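Local coordinates for protein geranylgeranyl pyrophosphate synthetase (Pyrococcus horikoshii, PDB 1WY0) that probably condenses isopentenyl diphosphate with allylic diphosphates to make geranylgeranyl diphosphate, as a member of the polyprenyl synthetase family, at residues 143-148 with 178-183; 84-89 with 151-156; 135-140 with 189-194. All coordinates share one frame; numbering follows the deposited sequence.

Interaction 1: 143-148 with 178-183; sequences VKASNE and TGALFE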
loop_
_atom_site.group_PDB
_atom_site.type_symbol
_atom_site.label_atom_id
_atom_site.label_comp_id
_atom_site.label_asym_id
_atom_site.label_seq_id
_atom_site.Cartn_x
_atom_site.Cartn_y
_atom_site.Cartn_z
ATOM N N VAL A 143 -10.328 -1.213 -6.855
ATOM C CA VAL A 143 -8.980 -1.319 -7.372
ATOM C C VAL A 143 -8.694 -0.214 -8.384
ATOM O O VAL A 143 -7.648 0.432 -8.326
ATOM C CB VAL A 143 -8.750 -2.696 -8.013
ATOM C CG1 VAL A 143 -7.658 -2.615 -9.063
ATOM C CG2 VAL A 143 -8.366 -3.698 -6.931
ATOM N N LYS A 144 -9.609 0.020 -9.313
ATOM C CA LYS A 144 -9.369 1.074 -10.294
ATOM C C LYS A 144 -9.315 2.459 -9.660
ATOM O O LYS A 144 -8.588 3.325 -10.131
ATOM C CB LYS A 144 -10.430 1.060 -11.385
ATOM C CG LYS A 144 -10.535 2.382 -12.161
ATOM C CD LYS A 144 -9.477 2.515 -13.270
ATOM C CE LYS A 144 -8.094 2.953 -12.759
ATOM N NZ LYS A 144 -7.019 2.051 -13.289
ATOM N N ALA A 145 -10.083 2.683 -8.602
ATOM C CA ALA A 145 -10.062 3.984 -7.946
ATOM C C ALA A 145 -8.741 4.096 -7.194
ATOM O O ALA A 145 -8.148 5.168 -7.105
ATOM C CB ALA A 145 -11.240 4.120 -6.981
ATOM N N SER A 146 -8.286 2.975 -6.650
ATOM C CA SER A 146 -7.014 2.936 -5.942
ATOM C C SER A 146 -5.900 3.378 -6.903
ATOM O O SER A 146 -5.108 4.257 -6.580
ATOM C CB SER A 146 -6.731 1.521 -5.448
ATOM O OG SER A 146 -5.431 1.438 -4.892
ATOM N N ASN A 147 -5.855 2.771 -8.084
ATOM C CA ASN A 147 -4.841 3.116 -9.073
ATOM C C ASN A 147 -4.919 4.609 -9.459
ATOM O O ASN A 147 -3.896 5.287 -9.532
ATOM C CB ASN A 147 -4.986 2.246 -10.334
ATOM C CG ASN A 147 -4.709 0.765 -10.078
ATOM O OD1 ASN A 147 -3.791 0.399 -9.333
ATOM N ND2 ASN A 147 -5.492 -0.094 -10.721
ATOM N N GLU A 148 -6.126 5.116 -9.697
ATOM C CA GLU A 148 -6.299 6.530 -10.053
ATOM C C GLU A 148 -5.773 7.452 -8.963
ATOM O O GLU A 148 -5.198 8.507 -9.243
ATOM C CB GLU A 148 -7.769 6.867 -10.259
ATOM C CG GLU A 148 -8.364 6.475 -11.578
ATOM C CD GLU A 148 -9.815 6.912 -11.633
ATOM O OE1 GLU A 148 -10.038 8.146 -11.643
ATOM O OE2 GLU A 148 -10.716 6.043 -11.647
ATOM N N THR A 178 -8.961 12.986 -5.485
ATOM C CA THR A 178 -10.131 12.948 -4.609
ATOM C C THR A 178 -11.386 12.419 -5.315
ATOM O O THR A 178 -12.209 11.714 -4.741
ATOM C CB THR A 178 -10.383 14.368 -4.098
ATOM O OG1 THR A 178 -10.464 15.256 -5.211
ATOM C CG2 THR A 178 -9.233 14.816 -3.188
ATOM N N GLY A 179 -11.542 12.820 -6.591
ATOM C CA GLY A 179 -12.757 12.465 -7.326
ATOM C C GLY A 179 -12.974 10.951 -7.406
ATOM O O GLY A 179 -14.073 10.444 -7.219
ATOM N N ALA A 180 -11.891 10.229 -7.749
ATOM C CA ALA A 180 -12.021 8.793 -7.993
ATOM C C ALA A 180 -12.658 8.047 -6.815
ATOM O O ALA A 180 -13.588 7.264 -6.967
ATOM C CB ALA A 180 -10.628 8.227 -8.277
ATOM N N LEU A 181 -12.093 8.277 -5.615
ATOM C CA LEU A 181 -12.577 7.552 -4.444
ATOM C C LEU A 181 -14.017 7.931 -4.085
ATOM O O LEU A 181 -14.781 7.135 -3.555
ATOM C CB LEU A 181 -11.648 7.858 -3.268
ATOM C CG LEU A 181 -11.776 6.832 -2.139
ATOM C CD1 LEU A 181 -11.479 5.408 -2.612
ATOM C CD2 LEU A 181 -10.819 7.107 -0.979
ATOM N N PHE A 182 -14.360 9.179 -4.370
ATOM C CA PHE A 182 -15.701 9.630 -4.061
ATOM C C PHE A 182 -16.654 8.938 -5.017
ATOM O O PHE A 182 -17.685 8.416 -4.608
ATOM C CB PHE A 182 -15.820 11.144 -4.199
ATOM C CG PHE A 182 -16.364 11.812 -2.970
ATOM C CD1 PHE A 182 -15.516 12.215 -1.950
ATOM C CD2 PHE A 182 -17.732 12.006 -2.818
ATOM C CE1 PHE A 182 -16.015 12.798 -0.793
ATOM C CE2 PHE A 182 -18.247 12.592 -1.658
ATOM C CZ PHE A 182 -17.386 12.985 -0.647
ATOM N N GLU A 183 -16.291 8.915 -6.291
ATOM C CA GLU A 183 -17.120 8.260 -7.297
ATOM C C GLU A 183 -17.304 6.790 -6.926
ATOM O O GLU A 183 -18.409 6.248 -7.009
ATOM C CB GLU A 183 -16.459 8.356 -8.668
ATOM C CG GLU A 183 -17.053 7.412 -9.695
ATOM C CD GLU A 183 -16.373 7.517 -11.034
ATOM O OE1 GLU A 183 -15.755 6.529 -11.449
ATOM O OE2 GLU A 183 -16.438 8.586 -11.670
#
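A145 and E148 pack against A180 in a close, buried helix-helix contact that joins the middle of helix 132-159 to that of helix 167-193. The local axes run antiparallel, at 167°, and approach to 8.4 Å, which is possible because alanines face each other: the CA atoms of A145 and A180 are the nearest pair across the segments, 5.2 Å apart. The methyl of A145 rests on the backbone of the other helix, with its CB 3.9 Å from A180 O and 4.3 Å from A180 CB.

E148 meets the same alanine with both CB and its carboxylate, without a hydrogen bond between the segments. Its CG stands anti to the carbonyl carbon (chi1 -80°) and the chain is extended beyond, which carries it alongside the A180 methyl: E148 CB lies 3.7 Å from A180 CB, and E148 OE1 comes nearer, at 3.4 Å. The carboxylate is anchored by a salt bridge to R208, which E183 of segment 178-183 also engages. Shared between them, the arginine probably offsets the two acids, whose E148 OE2 and E183 OE1 are 5.1 Å apart.

Away from this seam, S146 and N147 hydrogen-bond to S119 of the second subunit. L181, at the edge of the contact, also packs on helix 69-90. Close antiparallel pairing of neighbouring helices is characteristic of the all-helical isoprenyl diphosphate synthase fold.

Interaction 2: 84-89 with 151-156; sequences VHDDIM and EGQARD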
loop_
_atom_site.group_PDB
_atom_site.type_symbol
_atom_site.label_atom_id
_atom_site.label_comp_id
_atom_site.label_asym_id
_atom_site.label_seq_id
_atom_site.Cartn_x
_atom_site.Cartn_y
_atom_site.Cartn_z
ATOM N N VAL A 84 -2.195 9.167 5.497
ATOM C CA VAL A 84 -0.926 8.903 6.166
ATOM C C VAL A 84 0.260 9.112 5.223
ATOM O O VAL A 84 1.239 9.775 5.538
ATOM C CB VAL A 84 -0.946 7.454 6.659
ATOM C CG1 VAL A 84 0.402 7.093 7.280
ATOM C CG2 VAL A 84 -2.037 7.274 7.697
ATOM N N HIS A 85 0.160 8.481 4.039
ATOM C CA HIS A 85 1.253 8.566 3.076
ATOM C C HIS A 85 1.401 9.977 2.502
ATOM O O HIS A 85 2.493 10.484 2.283
ATOM C CB HIS A 85 0.972 7.572 1.949
ATOM C CG HIS A 85 1.405 6.193 2.373
ATOM N ND1 HIS A 85 1.410 5.125 1.537
ATOM C CD2 HIS A 85 1.868 5.779 3.627
ATOM C CE1 HIS A 85 1.870 4.093 2.271
ATOM N NE2 HIS A 85 2.151 4.455 3.525
ATOM N N ASP A 86 0.242 10.600 2.216
ATOM C CA ASP A 86 0.266 11.940 1.643
ATOM C C ASP A 86 0.848 12.966 2.620
ATOM O O ASP A 86 1.468 13.951 2.243
ATOM C CB ASP A 86 -1.166 12.326 1.272
ATOM C CG ASP A 86 -1.516 11.722 -0.081
ATOM O OD1 ASP A 86 -0.666 11.020 -0.632
ATOM O OD2 ASP A 86 -2.625 11.944 -0.559
ATOM N N ASP A 87 0.591 12.727 3.919
ATOM C CA ASP A 87 1.118 13.636 4.930
ATOM C C ASP A 87 2.647 13.581 4.989
ATOM O O ASP A 87 3.316 14.545 5.337
ATOM C CB ASP A 87 0.524 13.240 6.284
ATOM C CG ASP A 87 -0.785 13.989 6.492
ATOM O OD1 ASP A 87 -1.224 14.649 5.550
ATOM O OD2 ASP A 87 -1.346 13.906 7.582
ATOM N N ILE A 88 3.175 12.399 4.672
ATOM C CA ILE A 88 4.622 12.188 4.670
ATOM C C ILE A 88 5.214 12.995 3.530
ATOM O O ILE A 88 6.238 13.658 3.675
ATOM C CB ILE A 88 5.009 10.700 4.421
ATOM C CG1 ILE A 88 4.638 9.838 5.622
ATOM C CG2 ILE A 88 6.507 10.598 4.148
ATOM C CD1 ILE A 88 4.901 8.369 5.430
ATOM N N MET A 89 4.543 12.933 2.391
ATOM C CA MET A 89 4.985 13.627 1.194
ATOM C C MET A 89 4.828 15.137 1.262
ATOM O O MET A 89 5.758 15.875 0.932
ATOM C CB MET A 89 4.234 13.067 -0.013
ATOM C CG MET A 89 4.509 11.588 -0.245
ATOM S SD MET A 89 3.712 10.981 -1.720
ATOM C CE MET A 89 3.304 9.307 -1.275
ATOM N N GLU A 151 -2.141 7.627 -9.137
ATOM C CA GLU A 151 -1.818 8.395 -10.338
ATOM C C GLU A 151 -2.056 9.879 -10.131
ATOM O O GLU A 151 -1.255 10.697 -10.556
ATOM C CB GLU A 151 -2.635 7.886 -11.526
ATOM C CG GLU A 151 -2.074 6.609 -12.135
ATOM C CD GLU A 151 -3.051 5.941 -13.064
ATOM O OE1 GLU A 151 -4.129 6.531 -13.306
ATOM O OE2 GLU A 151 -2.746 4.826 -13.556
ATOM N N GLY A 152 -3.150 10.222 -9.458
ATOM C CA GLY A 152 -3.449 11.617 -9.196
ATOM C C GLY A 152 -2.444 12.225 -8.241
ATOM O O GLY A 152 -2.061 13.387 -8.381
ATOM N N GLN A 153 -2.017 11.451 -7.251
ATOM C CA GLN A 153 -1.045 11.950 -6.302
ATOM C C GLN A 153 0.327 12.080 -6.990
ATOM O O GLN A 153 1.088 12.992 -6.691
ATOM C CB GLN A 153 -0.972 11.019 -5.085
ATOM C CG GLN A 153 0.089 11.401 -4.061
ATOM C CD GLN A 153 -0.085 12.803 -3.495
ATOM O OE1 GLN A 153 -0.981 13.542 -3.909
ATOM N NE2 GLN A 153 0.772 13.178 -2.549
ATOM N N ALA A 154 0.631 11.175 -7.916
ATOM C CA ALA A 154 1.899 11.225 -8.646
ATOM C C ALA A 154 1.967 12.519 -9.465
ATOM O O ALA A 154 2.961 13.241 -9.436
ATOM C CB ALA A 154 2.026 10.030 -9.570
ATOM N N ARG A 155 0.908 12.806 -10.207
ATOM C CA ARG A 155 0.877 14.027 -11.002
ATOM C C ARG A 155 0.998 15.230 -10.084
ATOM O O ARG A 155 1.580 16.245 -10.450
ATOM C CB ARG A 155 -0.429 14.132 -11.787
ATOM C CG ARG A 155 -0.680 12.996 -12.737
ATOM C CD ARG A 155 -1.767 13.390 -13.710
ATOM N NE ARG A 155 -2.778 12.358 -13.831
ATOM C CZ ARG A 155 -2.811 11.434 -14.785
ATOM N NH1 ARG A 155 -1.880 11.401 -15.726
ATOM N NH2 ARG A 155 -3.789 10.542 -14.790
ATOM N N ASP A 156 0.450 15.112 -8.879
ATOM C CA ASP A 156 0.517 16.214 -7.932
ATOM C C ASP A 156 1.958 16.430 -7.488
ATOM O O ASP A 156 2.377 17.566 -7.253
ATOM C CB ASP A 156 -0.394 15.958 -6.725
ATOM C CG ASP A 156 -0.738 17.239 -5.978
ATOM O OD1 ASP A 156 -0.853 18.306 -6.635
ATOM O OD2 ASP A 156 -0.913 17.195 -4.744
#
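D86 is the first residue of segment 84-89 to meet Q153 of helix 132-159. Its CG is anti to the carbonyl carbon (chi1 -82°), which brings the carboxylate round to the neighbouring helix although the CB points neither toward nor away from it. The two side chains arrive from opposite directions with their carboxylate and amide planes 33° apart. D86 OD1 comes 3.2 Å from Q153 NE2 without a hydrogen bond, because it stands over the amide face, about 3.0 Å above the plane in which the N-H bonds lie; it is 3.4 Å from Q153 CD. The other end of that amide is held by K177, which donates to Q153 OE1 and also bridges to D156.

One turn on, M89 directs its sulfur there, with M89 SD 3.8 Å from Q153 NE2. L112 of the second subunit packs on both M89 and Q153. A mercury ion bound by Y81 and C150 is about 5 Å from the Q153 side chain.

D86 and D87 begin a DDxxD sequence, and the meeting of this first aspartate-rich motif with the glutamine of a Gly-Gln pair, held by a lysine, is consistent with the diphosphate-binding end of the polyprenyl synthetase active site.

Interaction 3: 135-140 with 189-194; sequences KARVLE and GGIIGT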
loop_
_atom_site.group_PDB
_atom_site.type_symbol
_atom_site.label_atom_id
_atom_site.label_comp_id
_atom_site.label_asym_id
_atom_site.label_seq_id
_atom_site.Cartn_x
_atom_site.Cartn_y
_atom_site.Cartn_z
ATOM N N LYS A 135 -19.551 -8.958 -5.569
ATOM C CA LYS A 135 -18.236 -8.872 -4.936
ATOM C C LYS A 135 -17.133 -8.582 -5.951
ATOM O O LYS A 135 -16.311 -7.687 -5.793
ATOM C CB LYS A 135 -17.961 -10.219 -4.259
ATOM C CG LYS A 135 -16.918 -10.118 -3.141
ATOM C CD LYS A 135 -17.273 -11.000 -1.942
ATOM C CE LYS A 135 -16.118 -11.127 -0.944
ATOM N NZ LYS A 135 -16.456 -12.111 0.083
ATOM N N ALA A 136 -17.095 -9.419 -7.001
ATOM C CA ALA A 136 -16.054 -9.264 -8.010
ATOM C C ALA A 136 -16.091 -7.875 -8.656
ATOM O O ALA A 136 -15.080 -7.300 -9.031
ATOM C CB ALA A 136 -16.247 -10.346 -9.073
ATOM N N ARG A 137 -17.318 -7.346 -8.812
ATOM C CA ARG A 137 -17.463 -6.037 -9.448
ATOM C C ARG A 137 -17.160 -4.889 -8.477
ATOM O O ARG A 137 -16.852 -3.774 -8.876
ATOM C CB ARG A 137 -18.899 -5.917 -9.972
ATOM C CG ARG A 137 -19.075 -4.700 -10.884
ATOM C CD ARG A 137 -20.544 -4.444 -11.259
ATOM N NE ARG A 137 -20.641 -3.218 -12.059
ATOM C CZ ARG A 137 -21.858 -2.778 -12.434
ATOM N NH1 ARG A 137 -22.950 -3.437 -12.085
ATOM N NH2 ARG A 137 -21.948 -1.663 -13.157
ATOM N N VAL A 138 -17.243 -5.162 -7.179
ATOM C CA VAL A 138 -16.944 -4.158 -6.163
ATOM C C VAL A 138 -15.426 -4.074 -6.002
ATOM O O VAL A 138 -14.861 -2.988 -5.939
ATOM C CB VAL A 138 -17.587 -4.522 -4.799
ATOM C CG1 VAL A 138 -17.061 -3.601 -3.702
ATOM C CG2 VAL A 138 -19.106 -4.393 -4.888
ATOM N N LEU A 139 -14.775 -5.230 -5.940
ATOM C CA LEU A 139 -13.327 -5.293 -5.803
ATOM C C LEU A 139 -12.675 -4.541 -6.952
ATOM O O LEU A 139 -11.698 -3.824 -6.749
ATOM C CB LEU A 139 -12.850 -6.745 -5.818
ATOM C CG LEU A 139 -11.336 -6.997 -5.896
ATOM C CD1 LEU A 139 -10.661 -6.508 -4.635
ATOM C CD2 LEU A 139 -11.074 -8.471 -6.088
ATOM N N GLU A 140 -13.227 -4.696 -8.153
ATOM C CA GLU A 140 -12.682 -4.054 -9.341
ATOM C C GLU A 140 -12.903 -2.546 -9.421
ATOM O O GLU A 140 -12.149 -1.839 -10.094
ATOM C CB GLU A 140 -13.222 -4.737 -10.604
ATOM C CG GLU A 140 -12.967 -3.959 -11.881
ATOM C CD GLU A 140 -13.166 -4.793 -13.138
ATOM O OE1 GLU A 140 -14.006 -5.723 -13.118
ATOM O OE2 GLU A 140 -12.487 -4.509 -14.152
ATOM N N GLY A 189 -21.977 1.793 -3.796
ATOM C CA GLY A 189 -23.208 1.760 -3.038
ATOM C C GLY A 189 -24.276 1.183 -3.942
ATOM O O GLY A 189 -24.925 0.197 -3.598
ATOM N N GLY A 190 -24.443 1.793 -5.110
ATOM C CA GLY A 190 -25.433 1.316 -6.057
ATOM C C GLY A 190 -25.311 -0.174 -6.324
ATOM O O GLY A 190 -26.219 -0.947 -6.009
ATOM N N ILE A 191 -24.178 -0.575 -6.897
ATOM C CA ILE A 191 -23.911 -1.962 -7.262
ATOM C C ILE A 191 -24.413 -2.952 -6.204
ATOM O O ILE A 191 -24.915 -4.026 -6.504
ATOM C CB ILE A 191 -22.402 -2.129 -7.450
ATOM C CG1 ILE A 191 -21.939 -1.403 -8.715
ATOM C CG2 ILE A 191 -22.060 -3.623 -7.614
ATOM C CD1 ILE A 191 -20.442 -1.582 -8.974
ATOM N N ILE A 192 -24.225 -2.575 -4.924
ATOM C CA ILE A 192 -24.586 -3.496 -3.852
ATOM C C ILE A 192 -26.101 -3.651 -3.709
ATOM O O ILE A 192 -26.603 -4.574 -3.084
ATOM C CB ILE A 192 -24.002 -2.964 -2.540
ATOM C CG1 ILE A 192 -22.477 -3.079 -2.551
ATOM C CG2 ILE A 192 -24.528 -3.801 -1.359
ATOM C CD1 ILE A 192 -22.006 -4.526 -2.707
ATOM N N GLY A 193 -26.841 -2.686 -4.285
ATOM C CA GLY A 193 -28.282 -2.755 -4.065
ATOM C C GLY A 193 -29.111 -2.657 -5.359
ATOM O O GLY A 193 -30.335 -2.628 -5.333
ATOM N N THR A 194 -28.424 -2.575 -6.516
ATOM C CA THR A 194 -29.200 -2.397 -7.743
ATOM C C THR A 194 -28.455 -2.900 -8.983
ATOM O O THR A 194 -27.239 -2.818 -9.093
ATOM C CB THR A 194 -29.508 -0.909 -7.904
ATOM O OG1 THR A 194 -30.544 -0.753 -8.876
ATOM C CG2 THR A 194 -28.260 -0.164 -8.390
#
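I191 makes the main contact on segment 189-194, reaching R137 and V138 across an antiparallel helix pair whose local axes lie 10.0 Å apart at 176°. Its CG1 is anti to the carbonyl carbon and the branch continues extended to CD1, placing it against the arginine: I191 CG1 sits 3.9 Å above the centre of the R137 guanidinium plane. The terminal methyl goes to the inner end of that group, I191 CD1 lying 3.5 Å from R137 NE. With the arginine's CG anti to the backbone N (chi1 -169°) and the chain extended from there to NE, its aliphatic part runs past the isoleucine as well, with R137 CD 4.0 Å from I191 CG2. The polar end is pinned by a salt bridge from R137 NH2 to E197. Putting an alanine here would probably leave E197 without this ion-pair mate and open a gap over the I191 side chain.

The other branch of I191 faces the valine, I191 CG2 being 4.1 Å from V138 CG2 as the two side chains slide past each other. I192 follows with a different approach. Its chain bends back at chi2 (-60°) and crosses the valine at about a right angle, leaving I192 CD1 3.6 Å from V138 CG2, so a single valine methyl touches both isoleucines.

Around this apolar seam, I200 of helix 197-224 packs on both R137 and I191. I192 touches T58 and I130 in loops, and K134, on helix 132-159 itself, hydrogen-bonds I191 O, tying the two helices together beside helix 197-224.

In the fold
Helix 132-159 supplies one segment to each interaction, at successive levels along its length: 135-140, then 143-148, then 151-156. Interactions 3 and 1, with centres 14 Å apart, pair it with helix 167-193 in reverse order, as the antiparallel course requires; the local axis separation falls from 10.0 Å at interaction 3 to 8.4 Å at interaction 1. Interaction 2, centred 13 Å from interaction 1, turns to helix 69-90 instead and carries the first two aspartates of the DDxxD motif, so it is probably the one nearest the catalytic end. Interactions 2 and 3 are 27 Å apart between centres, nearest atoms about 12 Å apart. The mercury ion beside interaction 2 lies about 9 Å from the E148 side chain of interaction 1.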